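Local coordinates for extracellular solute-binding protein family 1 (Kribbella flavida, PDB 5IXP) that probably captures a solute outside the cell and hands it to an ABC transporter for import, at residues R199-D202 with Q203-A207; G373-S377 with S378-K382; R152-K155 with A156-N160. One frame throughout, in Å; residues are numbered along the deposited sequence.

All three contacts are local, each within one helical turn or helix end, and all are far from the chain's centre. Contact 3 comes first along the chain, where helix 144-157 runs out; contact 1 follows in the middle of helix 195-209, and contact 2 last, at the start of helix 377-392. Contacts 1 and 2, with centres about 12 Å apart, touch through Trp201, which meets Ser377, Ala380 and Trp381, so that a mid-chain helix is joined to the C-terminal one. Contact 3, its centre about 19 Å from that of contact 1, touches neither; helix 144-157 itself reaches helix 195-209 through Phe148 and Thr145. Helices 144-157, 195-209, 356-371 and 377-392 thus form one packed region.

Contact 1 (R199-D202 with Q203-A207)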
ATOM      1  N   ARG A 199     -21.960  -2.939   4.351  1.00 19.76           N
ATOM      2  CA  ARG A 199     -21.711  -3.787   5.512  1.00 22.26           C
ATOM      3  C   ARG A 199     -20.354  -3.485   6.134  1.00 19.99           C
ATOM      4  O   ARG A 199     -20.211  -3.502   7.365  1.00 20.44           O
ATOM      5  CB  ARG A 199     -21.835  -5.264   5.136  1.00 26.84           C
ATOM      6  CG  ARG A 199     -23.278  -5.733   5.191  1.00 35.19           C
ATOM      7  CD  ARG A 199     -23.415  -7.238   5.161  1.00 40.57           C
ATOM      8  NE  ARG A 199     -24.813  -7.622   5.022  1.00 45.84           N
ATOM      9  CZ  ARG A 199     -25.259  -8.862   5.183  1.00 48.80           C
ATOM     10  NH1 ARG A 199     -24.412  -9.835   5.497  1.00 50.80           N
ATOM     11  NH2 ARG A 199     -26.552  -9.129   5.037  1.00 47.36           N
ATOM     12  N   THR A 200     -19.346  -3.221   5.296  0.78 17.19           N
ATOM     13  CA  THR A 200     -18.042  -2.786   5.784  0.78 18.07           C
ATOM     14  C   THR A 200     -18.163  -1.491   6.572  0.78 19.83           C
ATOM     15  O   THR A 200     -17.636  -1.367   7.685  0.78 18.68           O
ATOM     16  CB  THR A 200     -17.091  -2.604   4.600  0.78 19.20           C
ATOM     17  OG1 THR A 200     -16.949  -3.849   3.908  0.78 21.28           O
ATOM     18  CG2 THR A 200     -15.726  -2.115   5.061  0.78 19.68           C
ATOM     19  N   TRP A 201     -18.843  -0.504   5.986  1.00 16.53           N
ATOM     20  CA  TRP A 201     -19.131   0.749   6.680  1.00 17.01           C
ATOM     21  C   TRP A 201     -19.798   0.488   8.028  1.00 17.76           C
ATOM     22  O   TRP A 201     -19.355   0.997   9.067  1.00 16.21           O
ATOM     23  CB  TRP A 201     -20.023   1.615   5.782  1.00 14.79           C
ATOM     24  CG  TRP A 201     -20.570   2.884   6.397  1.00 13.70           C
ATOM     25  CD1 TRP A 201     -21.692   3.007   7.179  1.00 16.87           C
ATOM     26  CD2 TRP A 201     -20.057   4.213   6.226  1.00 17.34           C
ATOM     27  NE1 TRP A 201     -21.889   4.327   7.524  1.00 16.93           N
ATOM     28  CE2 TRP A 201     -20.904   5.088   6.949  1.00 18.94           C
ATOM     29  CE3 TRP A 201     -18.963   4.749   5.534  1.00 16.75           C
ATOM     30  CZ2 TRP A 201     -20.686   6.473   7.002  1.00 18.01           C
ATOM     31  CZ3 TRP A 201     -18.741   6.123   5.592  1.00 18.92           C
ATOM     32  CH2 TRP A 201     -19.598   6.969   6.323  1.00 18.44           C
ATOM     33  N   ASP A 202     -20.860  -0.324   8.033  1.00 15.66           N
ATOM     34  CA  ASP A 202     -21.597  -0.556   9.274  1.00 20.32           C
ATOM     35  C   ASP A 202     -20.706  -1.163  10.347  1.00 19.13           C
ATOM     36  O   ASP A 202     -20.795  -0.789  11.523  1.00 19.36           O
ATOM     37  CB  ASP A 202     -22.803  -1.460   9.025  1.00 22.08           C
ATOM     38  CG  ASP A 202     -23.920  -0.747   8.294  1.00 25.33           C
ATOM     39  OD1 ASP A 202     -23.919   0.497   8.269  1.00 26.41           O
ATOM     40  OD2 ASP A 202     -24.802  -1.431   7.754  1.00 28.37           O
ATOM     41  N   GLN A 203     -19.839  -2.104   9.961  1.00 16.65           N
ATOM     42  CA  GLN A 203     -19.009  -2.784  10.951  1.00 17.29           C
ATOM     43  C   GLN A 203     -17.973  -1.838  11.557  1.00 17.96           C
ATOM     44  O   GLN A 203     -17.702  -1.899  12.763  1.00 17.26           O
ATOM     45  CB  GLN A 203     -18.343  -4.004  10.315  1.00 22.23           C
ATOM     46  CG  GLN A 203     -17.658  -4.926  11.295  1.00 26.28           C
ATOM     47  CD  GLN A 203     -17.291  -6.267  10.664  1.00 29.05           C
ATOM     48  OE1 GLN A 203     -17.112  -6.364   9.450  1.00 28.98           O
ATOM     49  NE2 GLN A 203     -17.195  -7.309  11.488  1.00 29.25           N
ATOM     50  N   ILE A 204     -17.378  -0.961  10.742  1.00 17.09           N
ATOM     51  CA  ILE A 204     -16.425  -0.000  11.287  1.00 17.58           C
ATOM     52  C   ILE A 204     -17.139   1.047  12.126  1.00 16.84           C
ATOM     53  O   ILE A 204     -16.644   1.450  13.185  1.00 16.22           O
ATOM     54  CB  ILE A 204     -15.610   0.651  10.159  1.00 17.09           C
ATOM     55  CG1 ILE A 204     -14.847  -0.427   9.413  1.00 18.20           C
ATOM     56  CG2 ILE A 204     -14.639   1.697  10.720  1.00 17.81           C
ATOM     57  CD1 ILE A 204     -14.132   0.106   8.198  1.00 22.52           C
ATOM     58  N   VAL A 205     -18.295   1.530  11.660  1.00 16.13           N
ATOM     59  CA  VAL A 205     -19.053   2.486  12.462  1.00 18.29           C
ATOM     60  C   VAL A 205     -19.408   1.878  13.815  1.00 19.66           C
ATOM     61  O   VAL A 205     -19.271   2.527  14.860  1.00 18.89           O
ATOM     62  CB  VAL A 205     -20.306   2.958  11.701  1.00 18.76           C
ATOM     63  CG1 VAL A 205     -21.242   3.709  12.634  1.00 18.65           C
ATOM     64  CG2 VAL A 205     -19.898   3.849  10.522  1.00 21.34           C
ATOM     65  N   ALA A 206     -19.834   0.613  13.827  1.00 16.92           N
ATOM     66  CA  ALA A 206     -20.151  -0.023  15.102  1.00 17.35           C
ATOM     67  C   ALA A 206     -18.923  -0.076  16.003  1.00 18.07           C
ATOM     68  O   ALA A 206     -19.027   0.126  17.218  1.00 20.24           O
ATOM     69  CB  ALA A 206     -20.726  -1.419  14.872  1.00 19.42           C
ATOM     70  N   ALA A 207     -17.744  -0.324  15.421  1.00 15.73           N
ATOM     71  CA  ALA A 207     -16.513  -0.299  16.204  1.00 16.27           C
ATOM     72  C   ALA A 207     -16.269   1.081  16.811  1.00 17.34           C
ATOM     73  O   ALA A 207     -15.862   1.187  17.977  1.00 17.84           O
ATOM     74  CB  ALA A 207     -15.327  -0.720  15.330  1.00 15.13           C
TER
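The carbonyl oxygen of Trp201 is held from the next turn by Val205, whose backbone N donates to it over 2.9 Å, nearly straight (N-H...O 170°) and with the donor close to the C=O axis. The same valine also lays carbon against this oxygen: its CG2 comes within 3.2 Å of Trp201 O. From there CG2 reaches over one face of the indole. With CG anti to the backbone N (chi1 173°), the indole stands out from the helix beside its own carbonyl carbon, and Val205 CG2, from the turn that follows, settles above the five-membered ring, 3.8 Å from its centroid, in a CH-pi contact. The methyl is nearest Trp201 NE1, at 3.6 Å, displaced toward the rim. That NE1 spends its hydrogen on Ser377 OG, while the ring also packs on Ala366, Leu367 and Val370 of helix 356-371.

This is regular alpha-helix, the middle of helix 195-209, and the i to i+4 bonds continue on both sides of the tryptophan: Ile204 N gives to Thr200 O, and Ala206 N to Asp202 O. On the side facing helix 167-175, Ile204 and Thr200, in the conformer described, lie side by side and point the same way, Thr200 CG2 4.2 Å from Ile204 CD1, and both rest on Met174. Ile204 CG1 leans back to 3.4 Å from Thr200 O. The hydroxyl of that threonine conformer turns back to Leu196 O. Gln203 stretches its chain out to helix 144-157, where its NE2 bonds Thr145 OG1, and its CB lies 3.5 Å from Arg199 O. Asp202 turns its carboxylate back to Lys198, pairing OD1 with NZ in a salt bridge, and this same OD1 sits at the edge of the Trp201 ring, in its plane.

Contact 2 (G373-S377 with S378-K382)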
ATOM      1  N   GLY A 373     -17.267  12.452  15.307  1.00 23.77           N
ATOM      2  CA  GLY A 373     -18.501  12.906  15.917  1.00 25.25           C
ATOM      3  C   GLY A 373     -19.130  14.122  15.280  1.00 27.49           C
ATOM      4  O   GLY A 373     -19.964  14.777  15.913  1.00 28.76           O
ATOM      5  N   LYS A 374     -18.777  14.440  14.037  1.00 26.44           N
ATOM      6  CA  LYS A 374     -19.303  15.617  13.363  1.00 26.31           C
ATOM      7  C   LYS A 374     -20.566  15.340  12.559  1.00 25.88           C
ATOM      8  O   LYS A 374     -21.243  16.290  12.156  1.00 27.33           O
ATOM      9  CB  LYS A 374     -18.236  16.216  12.440  1.00 27.50           C
ATOM     10  CG  LYS A 374     -16.954  16.626  13.161  1.00 30.66           C
ATOM     11  CD  LYS A 374     -15.955  17.230  12.186  1.00 36.74           C
ATOM     12  CE  LYS A 374     -14.850  18.014  12.898  1.00 41.15           C
ATOM     13  NZ  LYS A 374     -13.829  17.140  13.517  1.00 37.57           N
ATOM     14  N   GLN A 375     -20.897  14.077  12.312  1.00 22.85           N
ATOM     15  CA  GLN A 375     -22.053  13.724  11.502  1.00 23.40           C
ATOM     16  C   GLN A 375     -22.474  12.316  11.891  1.00 22.92           C
ATOM     17  O   GLN A 375     -21.618  11.477  12.186  1.00 25.89           O
ATOM     18  CB  GLN A 375     -21.730  13.805  10.002  1.00 22.95           C
ATOM     19  CG  GLN A 375     -22.937  13.701   9.082  1.00 22.69           C
ATOM     20  CD  GLN A 375     -22.573  13.846   7.609  1.00 22.10           C
ATOM     21  OE1 GLN A 375     -21.446  13.551   7.202  1.00 22.55           O
ATOM     22  NE2 GLN A 375     -23.530  14.317   6.803  1.00 21.65           N
ATOM     23  N   SER A 376     -23.783  12.068  11.905  1.00 24.98           N
ATOM     24  CA  SER A 376     -24.261  10.723  12.195  1.00 24.58           C
ATOM     25  C   SER A 376     -23.919   9.772  11.049  1.00 22.82           C
ATOM     26  O   SER A 376     -23.658  10.182   9.913  1.00 24.36           O
ATOM     27  CB  SER A 376     -25.772  10.708  12.432  1.00 25.70           C
ATOM     28  OG  SER A 376     -26.475  10.850  11.208  1.00 28.80           O
ATOM     29  N   SER A 377     -23.931   8.475  11.371  1.00 23.66           N
ATOM     30  CA  SER A 377     -23.593   7.448  10.389  1.00 23.98           C
ATOM     31  C   SER A 377     -24.524   7.500   9.184  1.00 24.97           C
ATOM     32  O   SER A 377     -24.073   7.443   8.035  1.00 25.08           O
ATOM     33  CB  SER A 377     -23.645   6.062  11.040  1.00 27.31           C
ATOM     34  OG  SER A 377     -23.660   5.038  10.049  1.00 34.78           O
ATOM     35  N   SER A 378     -25.836   7.590   9.419  1.00 24.23           N
ATOM     36  CA  SER A 378     -26.755   7.562   8.288  1.00 23.71           C
ATOM     37  C   SER A 378     -26.616   8.817   7.430  1.00 20.52           C
ATOM     38  O   SER A 378     -26.645   8.734   6.199  1.00 22.79           O
ATOM     39  CB  SER A 378     -28.193   7.387   8.774  1.00 29.20           C
ATOM     40  OG  SER A 378     -28.677   8.608   9.283  1.00 41.60           O
ATOM     41  N   ALA A 379     -26.448   9.989   8.054  1.00 19.81           N
ATOM     42  CA  ALA A 379     -26.295  11.216   7.271  1.00 18.01           C
ATOM     43  C   ALA A 379     -24.983  11.215   6.493  1.00 19.92           C
ATOM     44  O   ALA A 379     -24.929  11.667   5.343  1.00 20.93           O
ATOM     45  CB  ALA A 379     -26.370  12.445   8.178  1.00 20.76           C
ATOM     46  N   ALA A 380     -23.915  10.709   7.106  1.00 17.65           N
ATOM     47  CA  ALA A 380     -22.633  10.662   6.407  1.00 18.79           C
ATOM     48  C   ALA A 380     -22.679   9.690   5.234  1.00 18.42           C
ATOM     49  O   ALA A 380     -22.092   9.955   4.174  1.00 17.04           O
ATOM     50  CB  ALA A 380     -21.525  10.279   7.385  1.00 19.11           C
ATOM     51  N   TRP A 381     -23.345   8.549   5.413  1.00 15.71           N
ATOM     52  CA  TRP A 381     -23.423   7.581   4.330  1.00 18.01           C
ATOM     53  C   TRP A 381     -24.213   8.144   3.158  1.00 19.01           C
ATOM     54  O   TRP A 381     -23.804   7.985   2.001  1.00 19.18           O
ATOM     55  CB  TRP A 381     -24.038   6.271   4.831  1.00 21.19           C
ATOM     56  CG  TRP A 381     -24.284   5.276   3.736  1.00 21.33           C
ATOM     57  CD1 TRP A 381     -25.475   5.004   3.125  1.00 24.35           C
ATOM     58  CD2 TRP A 381     -23.313   4.423   3.122  1.00 19.84           C
ATOM     59  NE1 TRP A 381     -25.302   4.030   2.165  1.00 23.73           N
ATOM     60  CE2 TRP A 381     -23.984   3.658   2.145  1.00 23.02           C
ATOM     61  CE3 TRP A 381     -21.939   4.228   3.307  1.00 20.58           C
ATOM     62  CZ2 TRP A 381     -23.328   2.719   1.348  1.00 20.66           C
ATOM     63  CZ3 TRP A 381     -21.290   3.289   2.520  1.00 20.09           C
ATOM     64  CH2 TRP A 381     -21.986   2.549   1.549  1.00 19.93           C
ATOM     65  N   LYS A 382     -25.338   8.820   3.433  1.00 19.79           N
ATOM     66  CA  LYS A 382     -26.094   9.431   2.348  1.00 23.15           C
ATOM     67  C   LYS A 382     -25.265  10.497   1.647  1.00 20.71           C
ATOM     68  O   LYS A 382     -25.277  10.586   0.414  1.00 23.29           O
ATOM     69  CB  LYS A 382     -27.405  10.026   2.865  1.00 24.08           C
ATOM     70  CG  LYS A 382     -28.355   9.012   3.460  1.00 31.86           C
ATOM     71  CD  LYS A 382     -29.643   9.700   3.934  1.00 35.85           C
ATOM     72  CE  LYS A 382     -30.637   8.711   4.521  1.00 43.99           C
ATOM     73  NZ  LYS A 382     -31.148   7.752   3.496  1.00 47.98           N
TER
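Ser376 places its hydroxyl between its own backbone N and carbonyl carbon (chi1 75°), which turns OG in under the first turn of helix 377-392 to meet Ala379. Gln375, one residue earlier, holds CG anti to its N (chi1 -169°) and runs on extended, laying its amide alongside Ala379 and Ala380. Ser376 is the N-cap of this helix: Ala379 N, in the first turn, where the usual i-4 helical acceptor is missing, donates to Ser376 OG across 3.3 Å, at an N-H...O angle of 161°. The connection begins at Gly373, where a positive phi closes helix 356-371 in a Schellman motif, so one helix ends and the next is capped within a few residues.

Behind the cap the ordinary helical bonds take over. Ser376 O accepts from Ala380 N at 2.9 Å, and Ser377 O from Trp381 N. The capping oxygen also brushes carbon, 3.4 Å from Ala379 CB.

The glutamine amide packs without bonding to this turn: Gln375 OE1 lies 3.2 Å from Ala380 CA, and NE2 is close to Ala379 O but badly angled for a bond. Its polar ends are engaged elsewhere, OE1 by Arg369 NE and NE2 with Gln383 OE1, so the side chain spans the two helices that the loop connects. Ala380 packs its methyl against Ala366 and Val370 on helix 356-371, the other side of that junction. At Ala380 CB, Gln375 OE1 and Ser376 O both approach to 3.3 Å.

Contact 3 (R152-K155 with A156-N160); sequences RRFK and AKMPN
Phe154 and Met158, a selenomethionine in this crystal, make the tightly packed side of the contact. Met158 CG lies over one face of the phenyl ring, 3.8 Å from its centroid and 17° off the normal, a CH-pi contact displaced toward CE1 and CZ. Phe154 has its ring anti to the backbone N (chi1 175°), which sets it out from the helix at about the level of its own CA, where the start of the Met158 side chain, from the next turn, covers its face. Beyond CG that chain bends, and SE ends 5.4 Å from the ring centroid in an oblique Met-aromatic contact. Both residues are buried against Leu124 and Ala128, and the phenyl ring also meets Trp163.

Here helix 144-157 runs out. Ala156 N still makes an i to i+4 bond, to Arg152 O, but the next two bonds are i to i+3: Lys157 N gives to Phe154 O at 3.0 Å, and Met158 N to Lys155 O at 3.1 Å. In both the donor stands well above the carbonyl plane, 73° out of it at Lys155, as the last turn tightens before Pro159.

The side chains of Arg152, Arg153, Lys157 and Pro159, by contrast, are exposed and touch little across this turn; Lys157 lays CG 3.5 Å from Arg153 O. The Lys155 chain kinks at chi2 and chi4 and curls over the helix end, so that NZ donates to Met158 O at 3.3 Å and to Ser161 O beyond. A leucine in place of Lys155 would remove the ammonium group and would probably leave the carbonyls of Met158 and Ser161 without this donor and the chain after the helix less firmly tied. Arg153 NH2 reaches Gly129 O in a weak hydrogen bond.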
ATOM      1  N   ARG A 152     -13.191  -5.174  21.392  1.00 17.41           N
ATOM      2  CA  ARG A 152     -14.182  -4.908  22.432  1.00 18.80           C
ATOM      3  C   ARG A 152     -13.773  -5.548  23.751  1.00 20.50           C
ATOM      4  O   ARG A 152     -13.931  -4.941  24.817  1.00 21.19           O
ATOM      5  CB  ARG A 152     -15.558  -5.394  21.980  1.00 19.22           C
ATOM      6  CG  ARG A 152     -16.101  -4.590  20.804  1.00 18.91           C
ATOM      7  CD  ARG A 152     -17.560  -4.869  20.544  1.00 19.73           C
ATOM      8  NE  ARG A 152     -17.806  -6.304  20.404  1.00 26.56           N
ATOM      9  CZ  ARG A 152     -17.736  -6.967  19.255  1.00 30.33           C
ATOM     10  NH1 ARG A 152     -17.424  -6.327  18.128  1.00 28.51           N
ATOM     11  NH2 ARG A 152     -17.977  -8.274  19.233  1.00 33.94           N
ATOM     12  N   ARG A 153     -13.251  -6.778  23.693  1.00 19.26           N
ATOM     13  CA  ARG A 153     -12.676  -7.407  24.875  1.00 23.10           C
ATOM     14  C   ARG A 153     -11.578  -6.533  25.472  1.00 23.58           C
ATOM     15  O   ARG A 153     -11.550  -6.287  26.686  1.00 24.76           O
ATOM     16  CB  ARG A 153     -12.142  -8.794  24.499  1.00 24.81           C
ATOM     17  CG  ARG A 153     -11.253  -9.436  25.540  1.00 28.14           C
ATOM     18  CD  ARG A 153     -10.624 -10.743  25.045  1.00 29.56           C
ATOM     19  NE  ARG A 153      -9.571 -11.185  25.958  1.00 31.75           N
ATOM     20  CZ  ARG A 153      -8.813 -12.265  25.780  1.00 35.39           C
ATOM     21  NH1 ARG A 153      -8.975 -13.032  24.709  1.00 36.54           N
ATOM     22  NH2 ARG A 153      -7.882 -12.571  26.677  1.00 34.91           N
ATOM     23  N   PHE A 154     -10.664  -6.055  24.623  1.00 19.52           N
ATOM     24  CA  PHE A 154      -9.613  -5.140  25.063  1.00 18.59           C
ATOM     25  C   PHE A 154     -10.201  -3.890  25.695  1.00 19.61           C
ATOM     26  O   PHE A 154      -9.803  -3.487  26.794  1.00 21.29           O
ATOM     27  CB  PHE A 154      -8.716  -4.766  23.872  1.00 18.18           C
ATOM     28  CG  PHE A 154      -7.666  -3.728  24.195  1.00 18.15           C
ATOM     29  CD1 PHE A 154      -6.424  -4.109  24.689  1.00 20.41           C
ATOM     30  CD2 PHE A 154      -7.913  -2.375  23.995  1.00 17.14           C
ATOM     31  CE1 PHE A 154      -5.453  -3.161  24.993  1.00 20.33           C
ATOM     32  CE2 PHE A 154      -6.950  -1.422  24.298  1.00 19.86           C
ATOM     33  CZ  PHE A 154      -5.716  -1.817  24.794  1.00 21.53           C
ATOM     34  N   LYS A 155     -11.140  -3.246  24.997  1.00 21.84           N
ATOM     35  CA  LYS A 155     -11.675  -1.967  25.452  1.00 19.79           C
ATOM     36  C   LYS A 155     -12.350  -2.100  26.809  1.00 22.95           C
ATOM     37  O   LYS A 155     -12.266  -1.190  27.647  1.00 23.07           O
ATOM     38  CB  LYS A 155     -12.657  -1.426  24.414  1.00 20.77           C
ATOM     39  CG  LYS A 155     -13.110  -0.011  24.668  1.00 23.24           C
ATOM     40  CD  LYS A 155     -11.937   0.934  24.625  1.00 25.96           C
ATOM     41  CE  LYS A 155     -12.379   2.359  24.900  1.00 31.71           C
ATOM     42  NZ  LYS A 155     -11.411   3.039  25.797  1.00 34.33           N
ATOM     43  N   ALA A 156     -13.022  -3.232  27.047  1.00 21.91           N
ATOM     44  CA  ALA A 156     -13.716  -3.423  28.315  1.00 24.48           C
ATOM     45  C   ALA A 156     -12.749  -3.381  29.488  1.00 25.70           C
ATOM     46  O   ALA A 156     -13.133  -2.993  30.598  1.00 29.54           O
ATOM     47  CB  ALA A 156     -14.488  -4.745  28.298  1.00 24.53           C
ATOM     48  N   LYS A 157     -11.494  -3.758  29.256  1.00 26.24           N
ATOM     49  CA  LYS A 157     -10.458  -3.772  30.277  1.00 26.54           C
ATOM     50  C   LYS A 157      -9.610  -2.509  30.283  1.00 25.97           C
ATOM     51  O   LYS A 157      -8.879  -2.279  31.248  1.00 29.68           O
ATOM     52  CB  LYS A 157      -9.540  -4.979  30.067  1.00 27.38           C
ATOM     53  CG  LYS A 157     -10.274  -6.301  29.970  1.00 31.12           C
ATOM     54  CD  LYS A 157     -10.455  -6.902  31.347  1.00 36.66           C
ATOM     55  CE  LYS A 157      -9.106  -7.091  31.997  1.00 41.25           C
ATOM     56  NZ  LYS A 157      -9.190  -7.131  33.477  1.00 44.57           N
HETATM   57  N   MSE A 158      -9.675  -1.699  29.232  1.00 26.22           N
HETATM   58  CA  MSE A 158      -8.737  -0.598  29.056  1.00 26.74           C
HETATM   59  C   MSE A 158      -9.455   0.681  28.647  1.00 28.21           C
HETATM   60  O   MSE A 158      -9.380   1.098  27.488  1.00 24.32           O
HETATM   61  CB  MSE A 158      -7.683  -0.969  28.005  1.00 28.85           C
HETATM   62  CG  MSE A 158      -6.987  -2.299  28.267  1.00 28.09           C
HETATM   63 SE   MSE A 158      -5.709  -2.141  29.736  0.75 32.14          SE
HETATM   64  CE  MSE A 158      -4.202  -1.405  28.726  1.00 26.88           C
ATOM     65  N   PRO A 159     -10.133   1.322  29.603  1.00 34.33           N
ATOM     66  CA  PRO A 159     -10.962   2.483  29.250  1.00 36.81           C
ATOM     67  C   PRO A 159     -10.183   3.646  28.661  1.00 36.34           C
ATOM     68  O   PRO A 159     -10.760   4.430  27.901  1.00 38.86           O
ATOM     69  CB  PRO A 159     -11.619   2.856  30.588  1.00 39.80           C
ATOM     70  CG  PRO A 159     -10.671   2.344  31.619  1.00 39.83           C
ATOM     71  CD  PRO A 159     -10.150   1.054  31.053  1.00 38.14           C
ATOM     72  N   ASN A 160      -8.898   3.784  28.975  1.00 36.05           N
ATOM     73  CA  ASN A 160      -8.104   4.905  28.488  1.00 36.64           C
ATOM     74  C   ASN A 160      -7.310   4.584  27.230  1.00 34.84           C
ATOM     75  O   ASN A 160      -6.456   5.384  26.836  1.00 35.57           O
ATOM     76  CB  ASN A 160      -7.155   5.392  29.577  1.00 40.42           C
ATOM     77  CG  ASN A 160      -7.881   6.045  30.717  1.00 44.30           C
ATOM     78  OD1 ASN A 160      -8.992   6.551  30.551  1.00 45.12           O
ATOM     79  ND2 ASN A 160      -7.263   6.034  31.892  1.00 48.73           N
TER